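Local atomic coordinates of serine-tRNA ligase (Naegleria fowleri, PDB entry 6BLJ), a protein that probably catalyses the ATP-dependent attachment of serine to its cognate tRNA in the cytoplasm, passing through a seryl-adenylate intermediate. Residues 46-50 with 139-143; 63-67 with 96-100. All blocks are in the same frame, centred on the assembly; numbering follows the deposited sequence.

Overall arrangement
From the N terminus the chain runs through helix 23-32 into the long helix 38-76, which supplies the first half of both contacts. Beyond it, the short helices 89-93 and 101-105 lead to helix 114-147, which returns antiparallel to complete the N-terminal helical arm. Contact 2 closes the smaller loop, joining 63-67 to the link 96-100 between the two short helices. Contact 1 closes the larger one, tying 46-50 to 139-143 across the two long helices, so contact 2 lies wholly within its span. Their centres are 26 Å apart, with contact 1 nearer the class II core and contact 2 farther out along the arm.

Contact 1: residues 46-50 with 139-143; sequences LDEVW and KEKER
With CG anti to the backbone N in both D47 (chi1 -177°) and R143, and the arginine chain bent at chi3 (64°), the two side chains run alongside each other and bring one guanidinium nitrogen to one carboxylate oxygen between two long helices. These are the antiparallel pair of the N-terminal helical arm, the coiled-coil arm that in seryl-tRNA synthetases reaches for the tRNA; here their axes run at 166° and approach to 8.9 Å. R143 NH1 makes a salt bridge to D47 OD1 (2.7 Å), reaching that oxygen nearly along its C-O axis and somewhat out of the guanidinium plane. R16, from the N-terminal loop ahead of helix 23-32, forms a salt bridge with the same oxygen, so two arginines share one buried carboxylate, which would probably favour its ionised form.

R143 also serves W50 as a cation-pi partner: CZ stands 4.4 Å from the centroid of the six-membered ring, close to the ring normal, while NH1 hovers over the same face toward its rim. The indole NE1 makes a weak, bent bond to E140 OE1 (3.3 Å), with the carboxylate turned steeply against the ring. Farther along, the K139 chain bends at chi2 and its CE packs against V49 CG1 (3.7 Å). Beyond it, NZ forms a salt bridge with E142 OE2 (3.5 Å) on its own helix, and L46 CD2 touches both atoms of that pair, each at 3.4 Å.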
loop_
_atom_site.group_PDB
_atom_site.type_symbol
_atom_site.label_atom_id
_atom_site.label_comp_id
_atom_site.label_asym_id
_atom_site.label_seq_id
_atom_site.Cartn_x
_atom_site.Cartn_y
_atom_site.Cartn_z
ATOM N N LEU A 46 -15.905 -23.831 -18.102
ATOM C CA LEU A 46 -16.883 -23.287 -17.169
ATOM C C LEU A 46 -18.175 -22.897 -17.875
ATOM O O LEU A 46 -19.254 -22.986 -17.281
ATOM C CB LEU A 46 -16.299 -22.081 -16.427
ATOM C CG LEU A 46 -15.141 -22.362 -15.464
ATOM C CD1 LEU A 46 -14.476 -21.054 -15.017
ATOM C CD2 LEU A 46 -15.625 -23.154 -14.265
ATOM N N ASP A 47 -18.087 -22.424 -19.121
ATOM C CA ASP A 47 -19.301 -22.096 -19.863
ATOM C C ASP A 47 -20.116 -23.352 -20.145
ATOM O O ASP A 47 -21.349 -23.338 -20.040
ATOM C CB ASP A 47 -18.943 -21.374 -21.164
ATOM C CG ASP A 47 -20.162 -20.927 -21.951
ATOM O OD1 ASP A 47 -20.976 -20.131 -21.424
ATOM O OD2 ASP A 47 -20.279 -21.346 -23.122
ATOM N N GLU A 48 -19.442 -24.451 -20.494
ATOM C CA GLU A 48 -20.149 -25.700 -20.752
ATOM C C GLU A 48 -20.805 -26.238 -19.486
ATOM O O GLU A 48 -21.955 -26.686 -19.525
ATOM C CB GLU A 48 -19.193 -26.728 -21.353
ATOM C CG GLU A 48 -18.883 -26.450 -22.810
ATOM C CD GLU A 48 -17.773 -27.315 -23.344
ATOM O OE1 GLU A 48 -17.172 -28.058 -22.542
ATOM O OE2 GLU A 48 -17.512 -27.258 -24.567
ATOM N N VAL A 49 -20.092 -26.200 -18.354
ATOM C CA VAL A 49 -20.686 -26.651 -17.097
ATOM C C VAL A 49 -21.889 -25.787 -16.739
ATOM O O VAL A 49 -22.925 -26.293 -16.282
ATOM C CB VAL A 49 -19.633 -26.656 -15.975
ATOM C CG1 VAL A 49 -20.283 -26.951 -14.636
ATOM C CG2 VAL A 49 -18.557 -27.691 -16.277
ATOM N N TRP A 50 -21.779 -24.476 -16.958
ATOM C CA TRP A 50 -22.906 -23.577 -16.725
ATOM C C TRP A 50 -24.110 -23.974 -17.575
ATOM O O TRP A 50 -25.233 -24.103 -17.067
ATOM C CB TRP A 50 -22.468 -22.138 -17.008
ATOM C CG TRP A 50 -23.580 -21.119 -17.069
ATOM C CD1 TRP A 50 -24.216 -20.535 -16.015
ATOM C CD2 TRP A 50 -24.139 -20.530 -18.252
ATOM N NE1 TRP A 50 -25.154 -19.635 -16.469
ATOM C CE2 TRP A 50 -25.123 -19.612 -17.838
ATOM C CE3 TRP A 50 -23.907 -20.700 -19.624
ATOM C CZ2 TRP A 50 -25.876 -18.865 -18.741
ATOM C CZ3 TRP A 50 -24.653 -19.957 -20.519
ATOM C CH2 TRP A 50 -25.628 -19.052 -20.074
ATOM N N LYS A 139 -22.130 -20.774 -11.065
ATOM C CA LYS A 139 -21.332 -21.158 -12.221
ATOM C C LYS A 139 -21.219 -20.015 -13.221
ATOM O O LYS A 139 -20.177 -19.852 -13.866
ATOM C CB LYS A 139 -21.923 -22.404 -12.879
ATOM C CG LYS A 139 -21.334 -23.689 -12.328
ATOM C CD LYS A 139 -19.832 -23.714 -12.588
ATOM C CE LYS A 139 -19.138 -24.842 -11.838
ATOM N NZ LYS A 139 -17.706 -24.976 -12.254
ATOM N N GLU A 140 -22.278 -19.220 -13.369
ATOM C CA GLU A 140 -22.215 -18.073 -14.267
ATOM C C GLU A 140 -21.183 -17.062 -13.780
ATOM O O GLU A 140 -20.363 -16.562 -14.562
ATOM C CB GLU A 140 -23.592 -17.421 -14.382
ATOM C CG GLU A 140 -23.613 -16.186 -15.272
ATOM C CD GLU A 140 -25.016 -15.754 -15.635
ATOM O OE1 GLU A 140 -25.953 -16.557 -15.440
ATOM O OE2 GLU A 140 -25.187 -14.613 -16.113
ATOM N N LYS A 141 -21.205 -16.752 -12.480
ATOM C CA LYS A 141 -20.220 -15.829 -11.927
ATOM C C LYS A 141 -18.812 -16.402 -12.028
ATOM O O LYS A 141 -17.855 -15.667 -12.298
ATOM C CB LYS A 141 -20.565 -15.496 -10.473
ATOM N N GLU A 142 -18.667 -17.716 -11.825
ATOM C CA GLU A 142 -17.344 -18.332 -11.883
ATOM C C GLU A 142 -16.753 -18.203 -13.282
ATOM O O GLU A 142 -15.554 -17.932 -13.441
ATOM C CB GLU A 142 -17.436 -19.797 -11.468
ATOM C CG GLU A 142 -16.117 -20.463 -11.157
ATOM C CD GLU A 142 -16.302 -21.877 -10.648
ATOM O OE1 GLU A 142 -17.333 -22.147 -9.988
ATOM O OE2 GLU A 142 -15.385 -22.704 -10.861
ATOM N N ARG A 143 -17.582 -18.412 -14.311
ATOM C CA ARG A 143 -17.153 -18.212 -15.692
ATOM C C ARG A 143 -16.798 -16.754 -15.951
ATOM O O ARG A 143 -15.746 -16.451 -16.526
ATOM C CB ARG A 143 -18.255 -18.654 -16.653
ATOM C CG ARG A 143 -17.930 -18.459 -18.125
ATOM C CD ARG A 143 -19.209 -18.459 -18.949
ATOM N NE ARG A 143 -20.081 -17.335 -18.630
ATOM C CZ ARG A 143 -21.334 -17.223 -19.061
ATOM N NH1 ARG A 143 -21.874 -18.189 -19.800
ATOM N NH2 ARG A 143 -22.056 -16.160 -18.732
#

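Contact 2: residues 63-67 with 96-100; sequences FTGII and YALFT
The helical bond from I67 N to F63 O (3.1 Å) joins two residues whose side chains both meet F99, presented by the loop before helix 101-105. The motif is an aromatic cluster in which F63 of helix 38-76, in the N-terminal arm, meets Y96 and F99 of the loop, and the contact itself is wholly apolar. At its centre F63 and F99 form an offset stack, ring centroids 4.2 Å apart and planes only 12° from parallel. The overlap is displaced toward the root of each side chain: F63 CE1 lies 3.4 Å from F99 CB, while F63 CB sits almost on the normal of the F99 ring as a CH-pi donor, 4.1 Å from its centroid. With CG anti to the carbonyl carbon (chi1 -67°), F99 lays its ring over the helix, where two isoleucines meet its edge. I66 brings its CG2 branch to F99 CE1 (4.0 Å), and I67 comes across at about a right angle.

Y96 meets the rim of F63 rather than its face. The two rings make an offset edge-to-face pair with planes at 76°, in which F63 points its edge toward the tyrosine face. The same tyrosine packs on K430 of the second subunit. Helix 114-147 adds I124, which touches both F63 and I67, and H59 makes a further edge-to-face pair with F63. At the edge of the F99 ring, CZ rests 3.8 Å from I67 CG1.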
loop_
_atom_site.group_PDB
_atom_site.type_symbol
_atom_site.label_atom_id
_atom_site.label_comp_id
_atom_site.label_asym_id
_atom_site.label_seq_id
_atom_site.Cartn_x
_atom_site.Cartn_y
_atom_site.Cartn_z
ATOM N N PHE A 63 -40.447 -31.877 -13.523
ATOM C CA PHE A 63 -41.098 -32.706 -12.504
ATOM C C PHE A 63 -42.355 -32.038 -11.965
ATOM O O PHE A 63 -43.324 -32.723 -11.604
ATOM C CB PHE A 63 -40.136 -32.982 -11.342
ATOM C CG PHE A 63 -38.897 -33.768 -11.723
ATOM C CD1 PHE A 63 -38.763 -34.349 -12.977
ATOM C CD2 PHE A 63 -37.851 -33.893 -10.822
ATOM C CE1 PHE A 63 -37.624 -35.062 -13.312
ATOM C CE2 PHE A 63 -36.708 -34.608 -11.149
ATOM C CZ PHE A 63 -36.595 -35.194 -12.395
ATOM N N THR A 64 -42.335 -30.708 -11.875
ATOM C CA THR A 64 -43.483 -29.954 -11.383
ATOM C C THR A 64 -44.714 -30.214 -12.243
ATOM O O THR A 64 -45.793 -30.532 -11.732
ATOM C CB THR A 64 -43.141 -28.461 -11.384
ATOM O OG1 THR A 64 -42.012 -28.236 -10.537
ATOM C CG2 THR A 64 -44.305 -27.658 -10.841
ATOM N N GLY A 65 -44.558 -30.086 -13.565
ATOM C CA GLY A 65 -45.673 -30.298 -14.473
ATOM C C GLY A 65 -46.143 -31.739 -14.490
ATOM O O GLY A 65 -47.342 -32.008 -14.587
ATOM N N ILE A 66 -45.204 -32.687 -14.417
ATOM C CA ILE A 66 -45.587 -34.097 -14.394
ATOM C C ILE A 66 -46.464 -34.390 -13.180
ATOM O O ILE A 66 -47.439 -35.146 -13.265
ATOM C CB ILE A 66 -44.336 -34.993 -14.420
ATOM C CG1 ILE A 66 -43.560 -34.777 -15.724
ATOM C CG2 ILE A 66 -44.726 -36.463 -14.238
ATOM C CD1 ILE A 66 -42.287 -35.572 -15.805
ATOM N N ILE A 67 -46.161 -33.764 -12.042
ATOM C CA ILE A 67 -46.954 -34.022 -10.843
ATOM C C ILE A 67 -48.325 -33.364 -10.971
ATOM O O ILE A 67 -49.356 -33.985 -10.682
ATOM C CB ILE A 67 -46.214 -33.533 -9.583
ATOM C CG1 ILE A 67 -44.950 -34.367 -9.316
ATOM C CG2 ILE A 67 -47.152 -33.576 -8.376
ATOM C CD1 ILE A 67 -44.058 -33.793 -8.204
ATOM N N TYR A 96 -35.208 -38.264 -8.329
ATOM C CA TYR A 96 -34.959 -38.484 -9.751
ATOM C C TYR A 96 -35.422 -39.863 -10.216
ATOM O O TYR A 96 -35.847 -40.015 -11.366
ATOM C CB TYR A 96 -33.474 -38.302 -10.038
ATOM C CG TYR A 96 -32.998 -36.883 -9.859
ATOM C CD1 TYR A 96 -33.019 -35.994 -10.921
ATOM C CD2 TYR A 96 -32.525 -36.430 -8.628
ATOM C CE1 TYR A 96 -32.586 -34.703 -10.781
ATOM C CE2 TYR A 96 -32.078 -35.120 -8.472
ATOM C CZ TYR A 96 -32.121 -34.264 -9.558
ATOM O OH TYR A 96 -31.694 -32.965 -9.454
ATOM N N ALA A 97 -35.359 -40.875 -9.345
ATOM C CA ALA A 97 -35.672 -42.226 -9.785
ATOM C C ALA A 97 -37.145 -42.396 -10.131
ATOM O O ALA A 97 -37.491 -43.349 -10.831
ATOM C CB ALA A 97 -35.257 -43.242 -8.717
ATOM N N LEU A 98 -38.018 -41.484 -9.679
ATOM C CA LEU A 98 -39.447 -41.606 -9.946
ATOM C C LEU A 98 -39.851 -41.054 -11.306
ATOM O O LEU A 98 -40.953 -41.354 -11.779
ATOM C CB LEU A 98 -40.267 -40.880 -8.869
ATOM C CG LEU A 98 -40.500 -41.509 -7.490
ATOM C CD1 LEU A 98 -39.202 -41.666 -6.717
ATOM C CD2 LEU A 98 -41.491 -40.662 -6.695
ATOM N N PHE A 99 -39.003 -40.250 -11.944
ATOM C CA PHE A 99 -39.414 -39.495 -13.117
ATOM C C PHE A 99 -38.725 -39.960 -14.397
ATOM O O PHE A 99 -38.687 -39.216 -15.380
ATOM C CB PHE A 99 -39.181 -38.004 -12.875
ATOM C CG PHE A 99 -40.074 -37.432 -11.805
ATOM C CD1 PHE A 99 -41.374 -37.042 -12.104
ATOM C CD2 PHE A 99 -39.633 -37.327 -10.487
ATOM C CE1 PHE A 99 -42.213 -36.532 -11.114
ATOM C CE2 PHE A 99 -40.469 -36.819 -9.491
ATOM C CZ PHE A 99 -41.755 -36.417 -9.807
ATOM N N THR A 100 -38.191 -41.178 -14.415
ATOM C CA THR A 100 -37.759 -41.762 -15.676
ATOM C C THR A 100 -38.978 -42.268 -16.433
ATOM O O THR A 100 -40.013 -42.579 -15.838
ATOM C CB THR A 100 -36.781 -42.915 -15.453
ATOM O OG1 THR A 100 -37.473 -44.015 -14.851
ATOM C CG2 THR A 100 -35.634 -42.484 -14.563
#